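Omega transaminase (Pseudomonas sp., PDB 5LHA) catalyses pyridoxal-phosphate-dependent transfer of amino groups as a fold-type I, class-III amine transaminase, here with the cofactor in its pyridoxamine phosphate form. Local coordinates at residues 111-116 against 283-288; 188-193 against 207-212; 212-217 against 251-256; 230-235 against 245-250; 274-279 against 352-357. One frame throughout, in Å; residues are numbered along the deposited sequence.

Overall arrangement
Contacts 1 to 4 surround the mixed sheet that includes strands 115-121 and 225-230 of the fold-type I aminotransferase domain; contact 5, partly buried, packs a loop against helix 353-368 by van der Waals touches. Contacts 3 and 4 share helix 246-256, contacts 2 and 3 share helix 202-220 and Gln212, and Arg251 of contact 3 reaches Ala285 and Asp287 of contact 1. Contact 4 is wholly buried, apolar around Trp247, and holds Glu231 of the cofactor pocket. Contact 1 is also mostly buried. Contact 2 relies on a paired amide-carboxylate grip, whereas contact 3 couples an apolar interior to a salt bridge at the surface.

Contact 1 (111-116 against 283-288); sequences AQERMA and GVAPDI
At one edge of the large mixed sheet, the turn leading into strand 115-121 packs on the loop 283-288 that feeds strand 288-291, with Glu113 over Ala285 and Met115 against Pro286 and Asp287. Glu113 CG stands beside its own backbone N (chi1 -67°), which lays it against Ala285, CG to CA 4.0 Å, and near Pro286 CD; the bend at chi2 (70°) then turns the carboxylate aside. Each carboxylate oxygen has a partner: OE1 pairs with Arg280, while OE2 accepts from a water at 2.7 Å. Met115 is folded at chi2 and chi3, which brings its methyl CE over the chain, 3.5 Å from Pro286 O and 3.6 Å from Asp287 O. Asp287 turns its carboxylate elsewhere, to Arg251, Leu261 N and Asn308. Strand 303-308 lies between strands 115-121 and 288-291 in the sheet, so the contact closes over its end, an arrangement belonging to the large domain of fold-type I aminotransferases.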
# COMPACT_ATOMS: atom_id res chain seq x y z
N ALA A 111 -2.75 -32.88 18.06
CA ALA A 111 -3.20 -32.45 19.37
C ALA A 111 -2.04 -31.89 20.18
O ALA A 111 -2.21 -30.93 20.94
CB ALA A 111 -3.87 -33.60 20.11
N GLN A 112 -0.85 -32.46 20.00
CA GLN A 112 0.35 -31.94 20.65
C GLN A 112 0.52 -30.45 20.40
O GLN A 112 1.07 -29.74 21.24
CB GLN A 112 1.57 -32.71 20.15
CG GLN A 112 2.89 -32.25 20.76
CD GLN A 112 4.08 -33.08 20.30
OE1 GLN A 112 5.22 -32.62 20.36
NE2 GLN A 112 3.82 -34.31 19.86
N GLU A 113 0.04 -29.96 19.26
CA GLU A 113 0.08 -28.54 18.95
C GLU A 113 -1.25 -27.84 19.22
O GLU A 113 -1.43 -26.69 18.81
CB GLU A 113 0.53 -28.33 17.51
CG GLU A 113 1.97 -28.74 17.23
CD GLU A 113 2.19 -30.24 17.30
OE1 GLU A 113 1.25 -30.99 16.94
OE2 GLU A 113 3.28 -30.67 17.73
N ARG A 114 -2.17 -28.51 19.91
CA ARG A 114 -3.47 -27.95 20.30
C ARG A 114 -4.23 -27.38 19.10
O ARG A 114 -5.02 -26.44 19.24
CB ARG A 114 -3.32 -26.90 21.41
CG ARG A 114 -4.59 -26.64 22.23
CD ARG A 114 -4.42 -25.60 23.36
NE ARG A 114 -3.35 -24.63 23.09
CZ ARG A 114 -3.43 -23.60 22.25
NH1 ARG A 114 -4.54 -23.37 21.57
NH2 ARG A 114 -2.39 -22.79 22.09
N MET A 115 -4.01 -27.94 17.92
CA MET A 115 -4.77 -27.55 16.74
C MET A 115 -6.24 -27.92 16.92
O MET A 115 -6.56 -29.03 17.36
CB MET A 115 -4.22 -28.22 15.49
CG MET A 115 -2.85 -27.72 15.03
SD MET A 115 -2.81 -25.94 14.70
CE MET A 115 -1.15 -25.54 15.22
N ALA A 116 -7.13 -27.01 16.56
CA ALA A 116 -8.55 -27.18 16.83
C ALA A 116 -9.43 -27.14 15.59
O ALA A 116 -10.44 -27.85 15.55
CB ALA A 116 -9.04 -26.12 17.83
N GLY A 283 10.76 -29.27 18.71
CA GLY A 283 10.16 -29.14 20.03
C GLY A 283 9.27 -27.94 20.21
O GLY A 283 9.15 -27.43 21.33
N VAL A 284 8.60 -27.50 19.15
CA VAL A 284 7.88 -26.23 19.14
C VAL A 284 6.46 -26.44 18.65
O VAL A 284 6.22 -27.21 17.71
CB VAL A 284 8.61 -25.19 18.26
CG1 VAL A 284 7.69 -24.05 17.88
CG2 VAL A 284 9.83 -24.66 19.00
N ALA A 285 5.50 -25.81 19.33
CA ALA A 285 4.11 -25.76 18.91
C ALA A 285 3.82 -24.39 18.31
O ALA A 285 3.76 -23.39 19.05
CB ALA A 285 3.18 -26.03 20.08
N PRO A 286 3.68 -24.27 17.00
CA PRO A 286 3.28 -22.99 16.40
C PRO A 286 1.78 -22.75 16.60
O PRO A 286 1.04 -23.61 17.07
CB PRO A 286 3.63 -23.16 14.93
CG PRO A 286 3.52 -24.63 14.70
CD PRO A 286 3.94 -25.30 15.98
N ASP A 287 1.35 -21.55 16.23
CA ASP A 287 -0.07 -21.22 16.34
C ASP A 287 -0.86 -21.73 15.14
O ASP A 287 -2.04 -22.09 15.29
CB ASP A 287 -0.26 -19.70 16.48
CG ASP A 287 0.33 -19.14 17.77
OD1 ASP A 287 -0.32 -19.29 18.83
OD2 ASP A 287 1.42 -18.55 17.73
N ILE A 288 -0.25 -21.78 13.95
CA ILE A 288 -0.91 -22.17 12.71
C ILE A 288 -0.00 -23.12 11.93
O ILE A 288 1.22 -22.94 11.92
CB ILE A 288 -1.25 -20.94 11.84
CG1 ILE A 288 -2.19 -19.99 12.59
CG2 ILE A 288 -1.88 -21.37 10.50
CD1 ILE A 288 -2.43 -18.69 11.88
O HOH W 1 5.45 -29.30 18.62

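Contact 2 (188-193 against 207-212); sequences DTPWLY and AHCIRQ
Asp188 and Gln212 supply the polar half of this contact, a two-bond grip between the loop after strand 184-187 and helix 202-220. Gln212 leaves the helix with CG opposite its own backbone N (chi1 179°) and runs out extended, so that its amide presents both ends to one residue. OE1 accepts from the Asp188 backbone N at 2.8 Å, the donor lying in the carbonyl plane. NE2 donates to Asp188 OD2 at 2.7 Å, almost straight at 177°, using the anti lone pair of that oxygen. The two side chains cross at about a right angle, with carboxylate and amide planes 32° apart. Two bonds on opposite ends of the amide fix its rotation.

The apolar half lies one helical turn earlier. Cys209 SG rests against Pro190, 3.7 Å from CA and 3.8 Å from CB, while Tyr246 of helix 246-256 touches both residues. Pro190 sits at the centre of an inverse gamma turn, which kinks the loop beside the thiol. Thr189 CB points away from the helix, and its OG1 is bonded to Gln234. Arg211, on another side of the same helix, forms a salt bridge with Asp198 of the second subunit. The loop is the connection from strand 184-187, outermost of its sheet within this chain, to helix 202-220, and folds back on that helix, as in the alpha/beta large domain of fold-type I aminotransferases.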
# COMPACT_ATOMS: atom_id res chain seq x y z
N ASP A 188 16.74 -11.96 8.57
CA ASP A 188 17.79 -12.81 8.04
C ASP A 188 17.55 -14.26 8.44
O ASP A 188 16.91 -14.55 9.46
CB ASP A 188 19.17 -12.35 8.51
CG ASP A 188 19.72 -11.20 7.68
OD1 ASP A 188 19.97 -11.41 6.47
OD2 ASP A 188 19.92 -10.09 8.23
N THR A 189 18.01 -15.14 7.64
CA THR A 189 17.76 -16.52 8.03
C THR A 189 18.99 -17.11 8.73
O THR A 189 20.12 -16.75 8.39
CB THR A 189 17.40 -17.38 6.82
OG1 THR A 189 17.25 -18.75 7.22
CG2 THR A 189 18.47 -17.29 5.74
N PRO A 190 18.82 -17.98 9.73
CA PRO A 190 19.99 -18.58 10.39
C PRO A 190 20.67 -19.62 9.51
O PRO A 190 20.52 -20.84 9.71
CB PRO A 190 19.40 -19.17 11.67
CG PRO A 190 17.99 -19.45 11.32
CD PRO A 190 17.56 -18.36 10.39
N TRP A 191 21.42 -19.12 8.52
CA TRP A 191 22.05 -19.91 7.47
C TRP A 191 23.55 -19.90 7.72
O TRP A 191 24.20 -18.85 7.62
CB TRP A 191 21.72 -19.31 6.10
CG TRP A 191 22.15 -20.13 4.89
CD1 TRP A 191 22.62 -21.41 4.88
CD2 TRP A 191 22.15 -19.69 3.53
NE1 TRP A 191 22.90 -21.80 3.59
CE2 TRP A 191 22.63 -20.76 2.74
CE3 TRP A 191 21.80 -18.49 2.90
CZ2 TRP A 191 22.76 -20.67 1.36
CZ3 TRP A 191 21.93 -18.40 1.52
CH2 TRP A 191 22.40 -19.48 0.76
N LEU A 192 24.10 -21.06 8.09
CA LEU A 192 25.51 -21.11 8.47
C LEU A 192 26.43 -20.86 7.28
O LEU A 192 27.48 -20.21 7.42
CB LEU A 192 25.82 -22.47 9.09
CG LEU A 192 25.30 -22.79 10.49
CD1 LEU A 192 24.98 -24.28 10.59
CD2 LEU A 192 26.33 -22.38 11.51
N TYR A 193 26.05 -21.33 6.09
CA TYR A 193 26.93 -21.22 4.94
C TYR A 193 27.06 -19.77 4.46
O TYR A 193 28.14 -19.35 4.04
CB TYR A 193 26.45 -22.14 3.81
CG TYR A 193 27.53 -22.45 2.80
CD1 TYR A 193 28.69 -23.12 3.18
CD2 TYR A 193 27.42 -22.03 1.48
CE1 TYR A 193 29.70 -23.39 2.26
CE2 TYR A 193 28.42 -22.30 0.56
CZ TYR A 193 29.56 -22.97 0.95
OH TYR A 193 30.56 -23.23 0.04
N ALA A 207 21.68 -16.55 18.07
CA ALA A 207 21.61 -15.37 18.92
C ALA A 207 21.61 -14.08 18.10
O ALA A 207 20.87 -13.14 18.42
CB ALA A 207 22.78 -15.38 19.91
N HIS A 208 22.45 -14.01 17.07
CA HIS A 208 22.44 -12.87 16.16
C HIS A 208 21.05 -12.68 15.55
O HIS A 208 20.53 -11.56 15.47
CB HIS A 208 23.49 -13.05 15.06
CG HIS A 208 24.89 -12.82 15.52
ND1 HIS A 208 25.30 -11.66 16.15
CD2 HIS A 208 25.99 -13.61 15.44
CE1 HIS A 208 26.59 -11.75 16.43
NE2 HIS A 208 27.03 -12.93 16.01
N CYS A 209 20.44 -13.78 15.10
CA CYS A 209 19.17 -13.68 14.38
C CYS A 209 18.05 -13.25 15.32
O CYS A 209 17.25 -12.36 14.98
CB CYS A 209 18.84 -15.03 13.73
SG CYS A 209 19.95 -15.50 12.38
N ILE A 210 18.00 -13.84 16.52
CA ILE A 210 16.97 -13.49 17.50
C ILE A 210 17.09 -12.03 17.94
O ILE A 210 16.09 -11.32 18.06
CB ILE A 210 17.04 -14.45 18.70
CG1 ILE A 210 16.64 -15.84 18.24
CG2 ILE A 210 16.14 -14.00 19.82
CD1 ILE A 210 15.23 -15.88 17.72
N ARG A 211 18.32 -11.57 18.19
CA ARG A 211 18.52 -10.17 18.54
C ARG A 211 18.02 -9.25 17.42
O ARG A 211 17.37 -8.23 17.69
CB ARG A 211 19.99 -9.91 18.85
CG ARG A 211 20.34 -8.44 18.92
CD ARG A 211 21.80 -8.24 19.29
NE ARG A 211 22.30 -6.97 18.79
CZ ARG A 211 23.55 -6.54 18.97
NH1 ARG A 211 24.42 -7.29 19.64
NH2 ARG A 211 23.92 -5.36 18.48
N GLN A 212 18.30 -9.61 16.17
CA GLN A 212 17.75 -8.86 15.04
C GLN A 212 16.23 -8.88 15.07
O GLN A 212 15.58 -7.88 14.74
CB GLN A 212 18.26 -9.44 13.72
CG GLN A 212 17.73 -8.75 12.47
CD GLN A 212 18.13 -9.45 11.18
OE1 GLN A 212 17.50 -10.42 10.76
NE2 GLN A 212 19.18 -8.97 10.54

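Contact 3 (212-217 against 251-256)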
# COMPACT_ATOMS: atom_id res chain seq x y z
N GLN A 212 18.30 -9.61 16.17
CA GLN A 212 17.75 -8.86 15.04
C GLN A 212 16.23 -8.88 15.07
O GLN A 212 15.58 -7.88 14.74
CB GLN A 212 18.26 -9.44 13.72
CG GLN A 212 17.73 -8.75 12.47
CD GLN A 212 18.13 -9.45 11.18
OE1 GLN A 212 17.50 -10.42 10.76
NE2 GLN A 212 19.18 -8.97 10.54
N LEU A 213 15.63 -10.01 15.43
CA LEU A 213 14.18 -10.12 15.47
C LEU A 213 13.57 -9.20 16.54
O LEU A 213 12.57 -8.52 16.30
CB LEU A 213 13.77 -11.58 15.67
CG LEU A 213 12.32 -11.90 16.00
CD1 LEU A 213 11.40 -11.47 14.88
CD2 LEU A 213 12.19 -13.39 16.24
N GLU A 214 14.16 -9.18 17.74
CA GLU A 214 13.67 -8.29 18.78
C GLU A 214 13.77 -6.83 18.36
O GLU A 214 12.86 -6.03 18.64
CB GLU A 214 14.43 -8.48 20.09
CG GLU A 214 14.18 -9.80 20.74
CD GLU A 214 15.11 -10.06 21.90
OE1 GLU A 214 16.15 -9.38 22.04
OE2 GLU A 214 14.79 -10.97 22.69
N GLU A 215 14.88 -6.46 17.72
CA GLU A 215 15.06 -5.08 17.31
C GLU A 215 14.01 -4.67 16.28
O GLU A 215 13.44 -3.58 16.37
CB GLU A 215 16.47 -4.89 16.76
CG GLU A 215 17.54 -4.93 17.85
CD GLU A 215 18.94 -5.16 17.31
OE1 GLU A 215 19.07 -5.39 16.09
OE2 GLU A 215 19.90 -5.12 18.10
N GLN A 216 13.72 -5.56 15.33
CA GLN A 216 12.70 -5.27 14.32
C GLN A 216 11.32 -5.13 14.95
O GLN A 216 10.53 -4.29 14.54
CB GLN A 216 12.70 -6.36 13.25
CG GLN A 216 13.91 -6.34 12.34
CD GLN A 216 14.35 -4.94 11.97
OE1 GLN A 216 15.43 -4.49 12.36
NE2 GLN A 216 13.51 -4.24 11.22
N ILE A 217 11.01 -5.99 15.93
CA ILE A 217 9.72 -5.94 16.61
C ILE A 217 9.56 -4.61 17.34
O ILE A 217 8.50 -3.98 17.30
CB ILE A 217 9.57 -7.13 17.57
CG1 ILE A 217 9.49 -8.44 16.80
CG2 ILE A 217 8.34 -6.95 18.48
CD1 ILE A 217 9.46 -9.67 17.68
N ARG A 251 9.69 -19.22 19.00
CA ARG A 251 8.48 -19.37 19.79
C ARG A 251 8.48 -18.43 21.00
O ARG A 251 7.46 -17.81 21.31
CB ARG A 251 8.35 -20.83 20.25
CG ARG A 251 7.13 -21.19 21.11
CD ARG A 251 5.82 -21.19 20.35
NE ARG A 251 5.18 -19.88 20.31
CZ ARG A 251 4.03 -19.65 19.69
NH1 ARG A 251 3.42 -20.63 19.04
NH2 ARG A 251 3.50 -18.44 19.69
N GLU A 252 9.61 -18.34 21.70
CA GLU A 252 9.66 -17.51 22.90
C GLU A 252 9.48 -16.04 22.57
O GLU A 252 8.73 -15.33 23.26
CB GLU A 252 11.00 -17.71 23.61
CG GLU A 252 11.19 -19.08 24.22
CD GLU A 252 12.63 -19.34 24.57
OE1 GLU A 252 13.48 -18.44 24.34
OE2 GLU A 252 12.93 -20.44 25.07
N VAL A 253 10.15 -15.56 21.52
CA VAL A 253 10.08 -14.15 21.18
C VAL A 253 8.67 -13.76 20.74
O VAL A 253 8.15 -12.70 21.12
CB VAL A 253 11.12 -13.81 20.09
CG1 VAL A 253 10.96 -12.38 19.62
CG2 VAL A 253 12.52 -14.02 20.64
N CYS A 254 8.02 -14.62 19.96
CA CYS A 254 6.64 -14.36 19.55
C CYS A 254 5.71 -14.30 20.76
O CYS A 254 4.77 -13.51 20.80
CB CYS A 254 6.16 -15.44 18.57
SG CYS A 254 6.89 -15.36 16.91
N ASP A 255 5.98 -15.13 21.77
CA ASP A 255 5.15 -15.15 22.97
C ASP A 255 5.27 -13.85 23.76
O ASP A 255 4.28 -13.36 24.32
CB ASP A 255 5.52 -16.34 23.86
CG ASP A 255 4.99 -17.65 23.33
OD1 ASP A 255 3.95 -17.65 22.64
OD2 ASP A 255 5.63 -18.69 23.62
N ARG A 256 6.47 -13.27 23.81
CA ARG A 256 6.68 -11.99 24.47
C ARG A 256 5.72 -10.92 23.95
O ARG A 256 5.39 -9.98 24.67
CB ARG A 256 8.12 -11.52 24.28
CG ARG A 256 8.82 -11.03 25.55
CD ARG A 256 10.32 -10.97 25.34
NE ARG A 256 10.84 -12.31 25.05
CZ ARG A 256 12.04 -12.56 24.54
NH1 ARG A 256 12.87 -11.56 24.25
NH2 ARG A 256 12.41 -13.82 24.31
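Val253 fills the tight part of this contact: its CG1, opposite the backbone N (chi1 174°), is shared by two side chains of the facing helix. Leu213 CD2 approaches it to 3.7 Å, the two side chains lying side by side and pointing opposite ways, and Ile217 CD1, one turn further along, reaches the same methyl at 3.7 Å. One branched residue is thus received between two that stand four positions apart.

Toward solvent the contact thins to a single charged pair. Glu214 extends beyond CG and Arg256, bent at chi3, reaches back so that NH1 stands 2.5 Å from Glu214 OE2. This salt-bridge hydrogen bond is far from straight, with 134° at the hydrogen, and its short modelled length is doubtful. OE2 is approached on its anti side but 35° out of the carboxylate plane, and the flat groups are steeply turned against each other, so the pair makes a one-atom contact.

The segments run nearly parallel, their axes 10.9 Å apart at closest approach. On the inner side Leu213 also packs on Leu187 of strand 184-187 and on Leu250 of helix 246-256, while Ile217 leans on Ile259 ahead of strand 260-264.

Contact 4 (230-235 against 245-250); sequences AEPVQG and DYWPRL. With PMP (4'-deoxy-4'-aminopyridoxal-5'-phosphate), chain E.
Trp247, with chi1 at -91° and chi2 at 80°, carries its indole from the first turn of helix 246-256 onto Ala230 and Pro232. The six-membered ring pushes its edge at the backbone: CH2 is 3.2 Å from Ala230 O and CZ2 is 3.4 Å from Glu231 O, both oxygens near the ring plane. Ala230 CB comes to 3.5 Å from CZ2. Pro232 covers one face, its CB offset toward the rim, while Leu250 CD2 lies over the centre of the opposite face. The polar corner of the indole is met by a water, which accepts from Trp247 NE1 at 3.3 Å and donates to Glu231 O at 3.0 Å.

This is the strand-to-helix half of a beta-alpha-beta crossover, strand 225-230, helix 246-256, then the adjacent parallel strand 260-264, in the fold-type I core, and the C-terminal end of strand 225-230 carries part of the cofactor pocket. Glu231 CB points away from the helix, and its extended chain carries OE1 to 3.5 Å from the ring methyl C2A of pyridoxamine phosphate. OE1 packs on C2A and accepts from Gly235 N at 3.0 Å, the donor standing 39° out of the carboxylate plane, while OE2 takes the backbone N of Tyr157. Both carboxylate oxygens are therefore held beside the cofactor. Trp247 is further stacked with Trp282, whose NE1 donates to Pro232 O.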
# COMPACT_ATOMS: atom_id res chain seq x y z
N ALA A 230 7.38 -18.97 8.95
CA ALA A 230 8.69 -19.54 8.72
C ALA A 230 8.57 -21.03 8.45
O ALA A 230 7.69 -21.70 9.01
CB ALA A 230 9.62 -19.28 9.92
N GLU A 231 9.46 -21.53 7.59
CA GLU A 231 9.54 -22.96 7.31
C GLU A 231 10.49 -23.60 8.31
O GLU A 231 11.58 -23.08 8.55
CB GLU A 231 10.06 -23.21 5.91
CG GLU A 231 9.31 -22.54 4.78
CD GLU A 231 10.19 -22.35 3.56
OE1 GLU A 231 10.48 -23.33 2.85
OE2 GLU A 231 10.64 -21.21 3.32
N PRO A 232 10.12 -24.73 8.92
CA PRO A 232 11.06 -25.36 9.86
C PRO A 232 12.37 -25.78 9.21
O PRO A 232 13.42 -25.69 9.85
CB PRO A 232 10.26 -26.54 10.41
CG PRO A 232 8.83 -26.13 10.25
CD PRO A 232 8.77 -25.31 9.00
N VAL A 233 12.34 -26.22 7.95
CA VAL A 233 13.52 -26.29 7.10
C VAL A 233 13.17 -25.58 5.81
O VAL A 233 12.19 -25.95 5.14
CB VAL A 233 13.96 -27.74 6.83
CG1 VAL A 233 15.21 -27.78 5.96
CG2 VAL A 233 14.20 -28.49 8.12
N GLN A 234 13.96 -24.58 5.43
CA GLN A 234 13.64 -23.81 4.25
C GLN A 234 13.96 -24.64 3.02
O GLN A 234 15.12 -24.98 2.79
CB GLN A 234 14.41 -22.50 4.24
CG GLN A 234 14.01 -21.58 5.35
CD GLN A 234 14.68 -20.24 5.25
OE1 GLN A 234 15.89 -20.14 5.43
NE2 GLN A 234 13.91 -19.20 4.98
N GLY A 235 12.94 -24.94 2.23
CA GLY A 235 13.10 -25.86 1.13
C GLY A 235 13.62 -25.23 -0.14
O GLY A 235 14.81 -25.32 -0.45
N ASP A 245 18.40 -24.54 18.36
CA ASP A 245 17.79 -23.62 19.31
C ASP A 245 17.07 -22.45 18.64
O ASP A 245 16.48 -21.62 19.34
CB ASP A 245 18.85 -23.11 20.29
CG ASP A 245 20.08 -22.58 19.59
OD1 ASP A 245 20.29 -22.92 18.41
OD2 ASP A 245 20.84 -21.82 20.22
N TYR A 246 17.11 -22.35 17.30
CA TYR A 246 16.49 -21.20 16.64
C TYR A 246 14.97 -21.20 16.79
O TYR A 246 14.38 -20.19 17.18
CB TYR A 246 16.89 -21.15 15.17
CG TYR A 246 16.23 -20.00 14.44
CD1 TYR A 246 16.60 -18.68 14.70
CD2 TYR A 246 15.24 -20.23 13.49
CE1 TYR A 246 16.00 -17.63 14.03
CE2 TYR A 246 14.64 -19.17 12.82
CZ TYR A 246 15.02 -17.88 13.10
OH TYR A 246 14.42 -16.83 12.43
N TRP A 247 14.31 -22.29 16.41
CA TRP A 247 12.85 -22.31 16.45
C TRP A 247 12.30 -22.22 17.87
O TRP A 247 11.30 -21.53 18.09
CB TRP A 247 12.29 -23.55 15.73
CG TRP A 247 12.03 -23.28 14.28
CD1 TRP A 247 12.94 -23.25 13.26
CD2 TRP A 247 10.77 -22.93 13.68
NE1 TRP A 247 12.33 -22.93 12.07
CE2 TRP A 247 11.00 -22.73 12.30
CE3 TRP A 247 9.47 -22.78 14.18
CZ2 TRP A 247 9.97 -22.40 11.42
CZ3 TRP A 247 8.46 -22.45 13.30
CH2 TRP A 247 8.71 -22.26 11.94
N PRO A 248 12.91 -22.87 18.87
CA PRO A 248 12.48 -22.61 20.26
C PRO A 248 12.59 -21.15 20.68
O PRO A 248 11.71 -20.64 21.38
CB PRO A 248 13.40 -23.52 21.08
CG PRO A 248 13.68 -24.66 20.16
CD PRO A 248 13.81 -24.05 18.80
N ARG A 249 13.66 -20.46 20.28
CA ARG A 249 13.77 -19.04 20.62
C ARG A 249 12.91 -18.17 19.72
O ARG A 249 12.65 -17.01 20.07
CB ARG A 249 15.23 -18.59 20.55
CG ARG A 249 16.13 -19.29 21.56
CD ARG A 249 17.50 -18.66 21.59
NE ARG A 249 17.43 -17.23 21.89
CZ ARG A 249 18.48 -16.46 22.15
NH1 ARG A 249 19.70 -16.97 22.15
NH2 ARG A 249 18.30 -15.17 22.41
N LEU A 250 12.48 -18.69 18.57
CA LEU A 250 11.44 -18.04 17.78
C LEU A 250 10.12 -18.04 18.54
O LEU A 250 9.49 -16.99 18.71
CB LEU A 250 11.29 -18.76 16.45
CG LEU A 250 10.88 -17.95 15.22
CD1 LEU A 250 11.84 -16.79 15.04
CD2 LEU A 250 10.89 -18.86 14.01
N1 PMP E . 5.30 -23.07 0.92
C2 PMP E . 6.27 -24.05 0.82
C2A PMP E . 7.29 -24.26 1.90
C3 PMP E . 6.52 -24.58 -0.44
O3 PMP E . 7.69 -25.27 -0.68
C4 PMP E . 5.60 -24.40 -1.47
C4A PMP E . 5.84 -25.05 -2.81
N4A PMP E . 7.16 -25.65 -2.86
C5 PMP E . 4.46 -23.62 -1.25
C6 PMP E . 4.32 -22.96 -0.03
C5A PMP E . 3.40 -23.52 -2.34
O4P PMP E . 2.86 -24.80 -2.63
P PMP E . 1.95 -25.08 -3.94
O1P PMP E . 2.91 -25.31 -5.10
O2P PMP E . 1.14 -26.33 -3.70
O3P PMP E . 1.04 -23.91 -4.28
O HOH W 2 14.15 -21.90 9.54

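Contact 5 (274-279 against 352-357)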
# COMPACT_ATOMS: atom_id res chain seq x y z
N GLY A 274 12.27 -35.93 9.24
CA GLY A 274 12.48 -36.85 10.34
C GLY A 274 11.39 -36.82 11.39
O GLY A 274 11.53 -37.50 12.42
N CYS A 275 10.34 -36.03 11.20
CA CYS A 275 9.30 -35.88 12.20
C CYS A 275 8.00 -35.58 11.47
O CYS A 275 8.00 -35.07 10.35
CB CYS A 275 9.71 -34.78 13.18
SG CYS A 275 8.75 -34.66 14.69
N MET A 276 6.87 -35.91 12.11
CA MET A 276 5.57 -35.66 11.49
C MET A 276 5.35 -34.17 11.21
O MET A 276 4.62 -33.81 10.29
CB MET A 276 4.44 -36.21 12.36
CG MET A 276 3.10 -36.34 11.65
SD MET A 276 3.10 -37.59 10.34
CE MET A 276 2.98 -39.10 11.29
N LEU A 277 5.97 -33.31 12.01
CA LEU A 277 6.07 -31.89 11.72
C LEU A 277 7.51 -31.44 11.91
O LEU A 277 8.22 -31.98 12.77
CB LEU A 277 5.16 -31.05 12.62
CG LEU A 277 3.66 -31.16 12.45
CD1 LEU A 277 2.97 -30.31 13.51
CD2 LEU A 277 3.27 -30.72 11.05
N GLY A 278 7.94 -30.51 11.07
CA GLY A 278 9.22 -29.87 11.29
C GLY A 278 9.26 -29.07 12.58
O GLY A 278 10.28 -29.04 13.27
N SER A 279 8.15 -28.39 12.90
CA SER A 279 8.07 -27.61 14.14
C SER A 279 8.12 -28.51 15.36
O SER A 279 8.81 -28.21 16.34
CB SER A 279 6.79 -26.79 14.15
OG SER A 279 5.68 -27.65 14.01
N ASP A 352 6.13 -45.94 9.12
CA ASP A 352 7.01 -44.95 9.76
C ASP A 352 7.88 -44.20 8.75
O ASP A 352 9.11 -44.23 8.80
CB ASP A 352 7.89 -45.63 10.81
CG ASP A 352 8.61 -44.64 11.70
OD1 ASP A 352 8.14 -43.49 11.87
OD2 ASP A 352 9.67 -45.02 12.25
N LEU A 353 7.22 -43.49 7.84
CA LEU A 353 7.96 -42.75 6.83
C LEU A 353 8.76 -41.61 7.45
O LEU A 353 9.84 -41.28 6.94
CB LEU A 353 7.01 -42.23 5.74
CG LEU A 353 6.34 -43.32 4.91
CD1 LEU A 353 5.56 -42.73 3.75
CD2 LEU A 353 7.37 -44.33 4.43
N PRO A 354 8.30 -40.97 8.54
CA PRO A 354 9.20 -40.04 9.24
C PRO A 354 10.44 -40.73 9.76
O PRO A 354 11.53 -40.14 9.74
CB PRO A 354 8.32 -39.47 10.36
CG PRO A 354 6.94 -39.62 9.87
CD PRO A 354 6.92 -40.87 9.06
N GLY A 355 10.31 -41.97 10.24
CA GLY A 355 11.47 -42.72 10.71
C GLY A 355 12.40 -43.14 9.59
O GLY A 355 13.62 -43.12 9.75
N ASN A 356 11.84 -43.57 8.46
CA ASN A 356 12.69 -43.93 7.32
C ASN A 356 13.45 -42.73 6.78
O ASN A 356 14.61 -42.87 6.35
CB ASN A 356 11.86 -44.56 6.20
CG ASN A 356 12.73 -45.17 5.13
OD1 ASN A 356 13.48 -46.11 5.40
ND2 ASN A 356 12.68 -44.62 3.92
N ALA A 357 12.82 -41.55 6.77
CA ALA A 357 13.47 -40.33 6.29
C ALA A 357 14.65 -39.95 7.16
O ALA A 357 15.71 -39.57 6.66
CB ALA A 357 12.46 -39.19 6.23
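Gly274, at a positive phi of 108° that lets the loop turn here, brings its backbone onto the first turn of helix 353-368, with its CA 4.7 Å from that of Pro354. The closest touch there is a CA-H...O contact, Gly274 CA to Pro354 O 3.5 Å.

Pro354 carries most of the side-chain packing. Its CB points at the loop and rests 4.1 Å from Cys275 C, so the pyrrolidine lies against the peptide leading to Met276. Met276 is folded at chi2 and chi3 (77°), which turns its methyl CE back to Pro354 CG at 4.2 Å. Val348 of helix 335-350 touches both of these residues.

Proline in the first turn suits a helix start, where no earlier carbonyl needs its missing N-H. Asp352 occupies the N-cap, its OD1 accepting a weak bond from Gly355 N at 3.1 Å, the angle at hydrogen 135°. Ala357 adds its CB, 4.4 Å from Gly274 N. Asn356, in the same first turn, ties the helix to the carbonyls of Leu436 and Leu438 through ND2.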